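Local coordinates for protein putative glycosidase ph117-related (Bacteroides thetaiotaomicron, PDB 5A7V) that probably hydrolyses or phosphorolyses beta-mannosidic linkages as a family GH130 enzyme, and binds mannose in its central pocket, at residues Gly142-Pro147 against Met159-Trp164. Numbering follows the deposited sequence.
Sequences GGCEDP and MTYTQW. With BMA (beta-D-mannopyranose), chain C; MAN (alpha-D-mannopyranose), chain D; MAN (alpha-D-mannopyranose), chain E.
Glu145 and Thr162 face each other in the beta hairpin of strands 143-151 and 157-164, one blade of a five-bladed propeller, at the end that lines the mannose site. They form an antiparallel hydrogen-bonded pair: Glu145 N reaches Thr162 O at 2.9 Å, and Thr162 N returns a nearly straight bond to Glu145 O (171° at the hydrogen). Two residue pairs further along, beyond the non-hydrogen-bonded pair Cys144-Gln163, Trp164 N donates to Gly143 O. Glu145, Thr162 and Trp164 all turn their side chains to the sugar-binding side of the sheet. The Glu145 chain, extended beyond CG (chi2 173°), carries its carboxylate past Thr162 to the sugar, which is modelled as both the alpha and the beta anomer of mannose. OE2 lies 2.6 Å from O4 of the beta anomer and also approaches Trp164 CD1 at 3.2 Å; OE1 lies 2.7 Å from O6 of the alpha anomer. Trp164 lays its indole face against the same sugar, whose C6 sits over the centre of the ring system in a CH-pi contact, while NE1 is held by Gly103 O. A water accepts from Thr162 OG1 and donates to Glu145 OE1 and Asp146 OD2, tying three side chains together. Asp146 OD2 is 2.7 Å from O3 of the second mannose, and OD1 pairs with Arg93. On the face away from the sugar, Cys144 CB packs on Tyr161 CD2 at 3.8 Å, with Cys144 SG oblique to the ring. Neighbouring acids on an inner blade strand, with an aromatic platform beside them, suit the central glycan pocket of a GH130 beta-propeller.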
loop_
_atom_site.group_PDB
_atom_site.type_symbol
_atom_site.label_atom_id
_atom_site.label_comp_id
_atom_site.label_asym_id
_atom_site.label_seq_id
_atom_site.Cartn_x
_atom_site.Cartn_y
_atom_site.Cartn_z
ATOM N N GLY A 142 -6.503 -12.581 13.269
ATOM C CA GLY A 142 -6.716 -11.629 12.200
ATOM C C GLY A 142 -5.867 -11.844 10.962
ATOM O O GLY A 142 -6.206 -11.457 9.851
ATOM N N GLY A 143 -4.698 -12.474 11.144
ATOM C CA GLY A 143 -3.814 -12.804 10.008
ATOM C C GLY A 143 -2.885 -11.691 9.582
ATOM O O GLY A 143 -2.377 -10.930 10.426
ATOM N N CYS A 144 -2.628 -11.662 8.279
ATOM C CA CYS A 144 -1.516 -10.917 7.678
ATOM C C CYS A 144 -2.125 -10.025 6.612
ATOM O O CYS A 144 -2.682 -10.508 5.629
ATOM C CB CYS A 144 -0.498 -11.895 7.073
ATOM S SG CYS A 144 -0.002 -13.204 8.220
ATOM N N GLU A 145 -2.023 -8.708 6.818
ATOM C CA GLU A 145 -2.784 -7.724 6.037
ATOM C C GLU A 145 -1.883 -6.782 5.250
ATOM O O GLU A 145 -0.739 -6.496 5.656
ATOM C CB GLU A 145 -3.626 -6.817 6.949
ATOM C CG GLU A 145 -4.485 -7.552 7.939
ATOM C CD GLU A 145 -5.178 -6.663 8.944
ATOM O OE1 GLU A 145 -4.704 -5.516 9.196
ATOM O OE2 GLU A 145 -6.175 -7.137 9.590
ATOM N N ASP A 146 -2.382 -6.269 4.144
ATOM C CA ASP A 146 -1.874 -5.034 3.543
ATOM C C ASP A 146 -0.364 -5.047 3.231
ATOM O O ASP A 146 0.409 -4.203 3.697
ATOM C CB ASP A 146 -2.217 -3.805 4.389
ATOM C CG ASP A 146 -3.712 -3.571 4.642
ATOM O OD1 ASP A 146 -4.543 -4.259 4.047
ATOM O OD2 ASP A 146 -3.963 -2.640 5.451
ATOM N N PRO A 147 0.044 -6.019 2.402
ATOM C CA PRO A 147 1.482 -6.141 2.089
ATOM C C PRO A 147 1.973 -5.054 1.160
ATOM O O PRO A 147 1.259 -4.592 0.271
ATOM C CB PRO A 147 1.577 -7.518 1.400
ATOM C CG PRO A 147 0.234 -7.617 0.689
ATOM C CD PRO A 147 -0.756 -7.013 1.678
ATOM N N MET A 159 8.975 -7.762 2.351
ATOM C CA MET A 159 7.524 -7.476 2.526
ATOM C C MET A 159 7.319 -6.789 3.855
ATOM O O MET A 159 7.728 -7.310 4.913
ATOM C CB MET A 159 6.704 -8.762 2.593
ATOM C CG MET A 159 5.200 -8.546 2.789
ATOM S SD MET A 159 4.275 -9.961 3.371
ATOM C CE MET A 159 4.450 -11.036 1.949
ATOM N N THR A 160 6.641 -5.634 3.817
ATOM C CA THR A 160 6.100 -5.043 5.031
ATOM C C THR A 160 4.571 -5.391 5.055
ATOM O O THR A 160 3.928 -5.467 4.006
ATOM C CB THR A 160 6.269 -3.534 5.049
ATOM O OG1 THR A 160 5.515 -2.954 3.985
ATOM C CG2 THR A 160 7.751 -3.108 4.910
ATOM N N TYR A 161 4.066 -5.694 6.218
ATOM C CA TYR A 161 2.626 -6.062 6.346
ATOM C C TYR A 161 2.174 -5.840 7.775
ATOM O O TYR A 161 2.983 -5.532 8.654
ATOM C CB TYR A 161 2.433 -7.521 5.903
ATOM C CG TYR A 161 2.972 -8.568 6.866
ATOM C CD1 TYR A 161 4.357 -8.888 6.884
ATOM C CD2 TYR A 161 2.143 -9.243 7.678
ATOM C CE1 TYR A 161 4.862 -9.804 7.753
ATOM C CE2 TYR A 161 2.605 -10.192 8.584
ATOM C CZ TYR A 161 4.011 -10.507 8.612
ATOM O OH TYR A 161 4.477 -11.520 9.449
ATOM N N THR A 162 0.844 -5.923 7.995
ATOM C CA THR A 162 0.301 -5.811 9.326
ATOM C C THR A 162 -0.012 -7.177 9.945
ATOM O O THR A 162 -0.711 -7.998 9.311
ATOM C CB THR A 162 -1.036 -5.026 9.301
ATOM O OG1 THR A 162 -0.845 -3.841 8.533
ATOM C CG2 THR A 162 -1.438 -4.663 10.707
ATOM N N GLN A 163 0.464 -7.396 11.163
ATOM C CA GLN A 163 0.048 -8.521 11.979
ATOM C C GLN A 163 -1.193 -8.097 12.757
ATOM O O GLN A 163 -1.147 -7.072 13.436
ATOM C CB GLN A 163 1.185 -8.919 12.964
ATOM C CG GLN A 163 2.476 -9.262 12.278
ATOM C CD GLN A 163 3.548 -9.579 13.286
ATOM O OE1 GLN A 163 3.925 -8.730 14.115
ATOM N NE2 GLN A 163 4.086 -10.762 13.204
ATOM N N TRP A 164 -2.237 -8.913 12.727
ATOM C CA TRP A 164 -3.453 -8.567 13.436
ATOM C C TRP A 164 -3.931 -9.729 14.298
ATOM O O TRP A 164 -4.282 -10.816 13.791
ATOM C CB TRP A 164 -4.540 -8.096 12.463
ATOM C CG TRP A 164 -5.876 -7.665 13.016
ATOM C CD1 TRP A 164 -7.082 -8.034 12.511
ATOM C CD2 TRP A 164 -6.141 -6.783 14.116
ATOM N NE1 TRP A 164 -8.094 -7.394 13.179
ATOM C CE2 TRP A 164 -7.559 -6.614 14.176
ATOM C CE3 TRP A 164 -5.348 -6.073 15.026
ATOM C CZ2 TRP A 164 -8.189 -5.787 15.114
ATOM C CZ3 TRP A 164 -5.986 -5.228 15.948
ATOM C CH2 TRP A 164 -7.393 -5.082 15.982
HETATM C C1 BMA C . -8.730 -1.527 10.494
HETATM C C2 BMA C . -8.668 -1.846 8.997
HETATM C C3 BMA C . -8.818 -3.339 8.808
HETATM C C4 BMA C . -7.795 -4.078 9.648
HETATM C C5 BMA C . -7.748 -3.548 11.085
HETATM C C6 BMA C . -6.622 -4.153 11.901
HETATM O O1 BMA C . -8.661 -0.152 10.839
HETATM O O2 BMA C . -7.400 -1.458 8.452
HETATM O O3 BMA C . -8.731 -3.751 7.392
HETATM O O4 BMA C . -8.166 -5.466 9.643
HETATM O O5 BMA C . -7.601 -2.110 11.152
HETATM O O6 BMA C . -5.331 -3.921 11.329
HETATM C C1 MAN D . -8.636 -1.604 10.626
HETATM C C2 MAN D . -8.479 -1.606 9.165
HETATM C C3 MAN D . -8.694 -3.050 8.771
HETATM C C4 MAN D . -7.818 -4.047 9.520
HETATM C C5 MAN D . -7.827 -3.779 11.014
HETATM C C6 MAN D . -6.641 -4.394 11.726
HETATM O O1 MAN D . -9.910 -1.760 11.125
HETATM O O2 MAN D . -7.167 -1.257 8.741
HETATM O O3 MAN D . -8.467 -3.286 7.374
HETATM O O4 MAN D . -8.303 -5.384 9.297
HETATM O O5 MAN D . -7.753 -2.397 11.304
HETATM O O6 MAN D . -5.384 -3.930 11.221
HETATM C C1 MAN E . -6.858 1.404 7.096
HETATM C C2 MAN E . -5.956 0.807 5.994
HETATM C C3 MAN E . -6.514 -0.411 5.234
HETATM C C4 MAN E . -8.001 -0.218 4.883
HETATM C C5 MAN E . -8.568 1.119 5.396
HETATM C C6 MAN E . -10.095 1.233 5.187
HETATM O O1 MAN E . -6.547 2.875 7.373
HETATM O O2 MAN E . -4.738 0.439 6.657
HETATM O O3 MAN E . -6.420 -1.610 5.978
HETATM O O4 MAN E . -8.093 -0.350 3.479
HETATM O O5 MAN E . -8.260 1.187 6.824
HETATM O O6 MAN E . -10.758 0.215 5.949
HETATM O O HOH W 1 -3.585 -3.233 8.115
HETATM O O HOH W 2 0.714 -2.753 6.606
#